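Local atomic coordinates of inorganic pyrophosphatase (Helicobacter pylori, PDB entry 2BQX), a protein that probably catalyses the magnesium-dependent hydrolysis of inorganic pyrophosphate to two phosphate ions. Residues R87-L92 with S117-I122. Sequence-based numbering, arbitrary orientation.
Sequences RLVGVL and SYVKDI
Arg-87 donates two hydrogen bonds to the backbone carbonyl of Val-119. Its guanidinium group meets the loop end-on, and both terminal nitrogens share one acceptor. NH2 of Arg-87 lies 2.8 Å from Val-119 O, nearly in line with the C=O bond. NH1 of Arg-87, 3.0 Å from Val-119 O, comes in more from the side (C=O...N angle 145°), tilted from the carbonyl plane. Both N-H bonds are bent. The oxygen sits in the guanidinium plane, so the two bonds help fix how the group is turned. CG starts between the backbone N and the carbonyl carbon (chi1 62°), the chain runs extended to NE, and chi4 (75°) turns the guanidinium off its line. NE also has a long, weak ion pair with Asp-110. Within the loop, Lys-120 NZ donates a hydrogen bond to Ser-117 O (3.1 Å).

Segment 87-92 lies on strand 83-96 of the curled sheet that forms the beta-barrel of family I pyrophosphatases. Val-89 and Gly-90 form a classic beta bulge opposite Ile-105. The loop 117-122 leads toward helix 127-139 and runs alongside the strand, its backbone closest at Val-89 and Asp-121.

Apolar contact is light. CG1 of Val-89 lies 4.2 Å from CG1 of Val-119, and Leu-107 touches both side chains. CD1 of Ile-122 lies 4.2 Å from CA of Gly-90.

Polar atoms gather beside the bulge. Val-89 O is 2.8 Å from Ile-122 N and 3.1 Å from Asp-121 OD2, an acceptor like itself, so no hydrogen bond joins the two oxygens. Asp-121 OD2 accepts from Ile-122 N at 2.8 Å, on its anti side and out of the carboxylate plane, and from the backbone N of Lys-157 at the start of helix 157-171.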
loop_
_atom_site.group_PDB
_atom_site.type_symbol
_atom_site.label_atom_id
_atom_site.label_comp_id
_atom_site.label_asym_id
_atom_site.label_seq_id
_atom_site.Cartn_x
_atom_site.Cartn_y
_atom_site.Cartn_z
ATOM N N ARG A 87 1.609 -8.817 -26.137
ATOM C CA ARG A 87 1.494 -9.873 -27.136
ATOM C C ARG A 87 0.266 -10.699 -26.786
ATOM O O ARG A 87 0.005 -10.975 -25.618
ATOM C CB ARG A 87 2.747 -10.749 -27.147
ATOM C CG ARG A 87 3.028 -11.478 -25.848
ATOM C CD ARG A 87 4.428 -12.085 -25.884
ATOM N NE ARG A 87 4.766 -12.777 -24.650
ATOM C CZ ARG A 87 4.293 -13.967 -24.302
ATOM N NH1 ARG A 87 4.658 -14.508 -23.145
ATOM N NH2 ARG A 87 3.474 -14.626 -25.113
ATOM N N LEU A 88 -0.498 -11.080 -27.803
ATOM C CA LEU A 88 -1.711 -11.866 -27.599
ATOM C C LEU A 88 -1.466 -13.334 -27.280
ATOM O O LEU A 88 -0.526 -13.943 -27.789
ATOM C CB LEU A 88 -2.592 -11.801 -28.850
ATOM C CG LEU A 88 -3.704 -10.765 -28.996
ATOM C CD1 LEU A 88 -3.278 -9.422 -28.471
ATOM C CD2 LEU A 88 -4.094 -10.696 -30.473
ATOM N N VAL A 89 -2.324 -13.893 -26.430
ATOM C CA VAL A 89 -2.254 -15.309 -26.099
ATOM C C VAL A 89 -3.656 -15.913 -26.118
ATOM O O VAL A 89 -3.818 -17.130 -26.013
ATOM C CB VAL A 89 -1.584 -15.585 -24.716
ATOM C CG1 VAL A 89 -0.124 -15.150 -24.759
ATOM C CG2 VAL A 89 -2.327 -14.866 -23.601
ATOM N N GLY A 90 -4.670 -15.062 -26.262
ATOM C CA GLY A 90 -6.040 -15.552 -26.300
ATOM C C GLY A 90 -7.103 -14.468 -26.277
ATOM O O GLY A 90 -6.798 -13.286 -26.413
ATOM N N VAL A 91 -8.359 -14.878 -26.121
ATOM C CA VAL A 91 -9.470 -13.937 -26.062
ATOM C C VAL A 91 -10.597 -14.497 -25.194
ATOM O O VAL A 91 -10.834 -15.708 -25.165
ATOM C CB VAL A 91 -10.016 -13.610 -27.488
ATOM C CG1 VAL A 91 -10.513 -14.878 -28.168
ATOM C CG2 VAL A 91 -11.137 -12.582 -27.395
ATOM N N LEU A 92 -11.269 -13.610 -24.463
ATOM C CA LEU A 92 -12.384 -13.992 -23.598
ATOM C C LEU A 92 -13.682 -13.460 -24.196
ATOM O O LEU A 92 -13.844 -12.253 -24.386
ATOM C CB LEU A 92 -12.194 -13.421 -22.184
ATOM C CG LEU A 92 -13.324 -13.653 -21.173
ATOM C CD1 LEU A 92 -13.621 -15.140 -21.039
ATOM C CD2 LEU A 92 -12.924 -13.070 -19.824
ATOM N N SER A 117 7.143 -15.397 -19.966
ATOM C CA SER A 117 7.547 -15.665 -21.338
ATOM C C SER A 117 7.167 -17.085 -21.758
ATOM O O SER A 117 7.056 -17.373 -22.949
ATOM C CB SER A 117 9.057 -15.469 -21.490
ATOM O OG SER A 117 9.768 -16.366 -20.655
ATOM N N TYR A 118 6.964 -17.969 -20.782
ATOM C CA TYR A 118 6.603 -19.359 -21.064
ATOM C C TYR A 118 5.170 -19.511 -21.558
ATOM O O TYR A 118 4.802 -20.552 -22.104
ATOM C CB TYR A 118 6.792 -20.237 -19.820
ATOM C CG TYR A 118 5.901 -19.876 -18.652
ATOM C CD1 TYR A 118 6.284 -18.899 -17.731
ATOM C CD2 TYR A 118 4.664 -20.495 -18.476
ATOM C CE1 TYR A 118 5.458 -18.549 -16.667
ATOM C CE2 TYR A 118 3.831 -20.153 -17.417
ATOM C CZ TYR A 118 4.234 -19.179 -16.516
ATOM O OH TYR A 118 3.410 -18.830 -15.467
ATOM N N VAL A 119 4.356 -18.482 -21.347
ATOM C CA VAL A 119 2.967 -18.518 -21.788
ATOM C C VAL A 119 2.914 -18.163 -23.268
ATOM O O VAL A 119 3.105 -17.008 -23.639
ATOM C CB VAL A 119 2.104 -17.522 -20.993
ATOM C CG1 VAL A 119 0.659 -17.584 -21.483
ATOM C CG2 VAL A 119 2.163 -17.858 -19.503
ATOM N N LYS A 120 2.653 -19.165 -24.103
ATOM C CA LYS A 120 2.598 -18.984 -25.554
ATOM C C LYS A 120 1.174 -18.943 -26.096
ATOM O O LYS A 120 0.917 -18.340 -27.140
ATOM C CB LYS A 120 3.342 -20.126 -26.249
ATOM C CG LYS A 120 4.726 -20.407 -25.700
ATOM C CD LYS A 120 5.677 -19.255 -25.952
ATOM C CE LYS A 120 7.060 -19.583 -25.407
ATOM N NZ LYS A 120 8.021 -18.476 -25.638
ATOM N N ASP A 121 0.262 -19.599 -25.388
ATOM C CA ASP A 121 -1.137 -19.674 -25.792
ATOM C C ASP A 121 -2.018 -19.746 -24.547
ATOM O O ASP A 121 -1.530 -20.020 -23.450
ATOM C CB ASP A 121 -1.348 -20.908 -26.676
ATOM C CG ASP A 121 -2.469 -20.724 -27.679
ATOM O OD1 ASP A 121 -2.552 -21.541 -28.624
ATOM O OD2 ASP A 121 -3.267 -19.772 -27.526
ATOM N N ILE A 122 -3.313 -19.508 -24.725
ATOM C CA ILE A 122 -4.262 -19.503 -23.615
ATOM C C ILE A 122 -4.122 -20.692 -22.666
ATOM O O ILE A 122 -4.167 -20.531 -21.444
ATOM C CB ILE A 122 -5.725 -19.433 -24.135
ATOM C CG1 ILE A 122 -6.663 -19.034 -22.997
ATOM C CG2 ILE A 122 -6.147 -20.765 -24.738
ATOM C CD1 ILE A 122 -6.568 -17.570 -22.624
#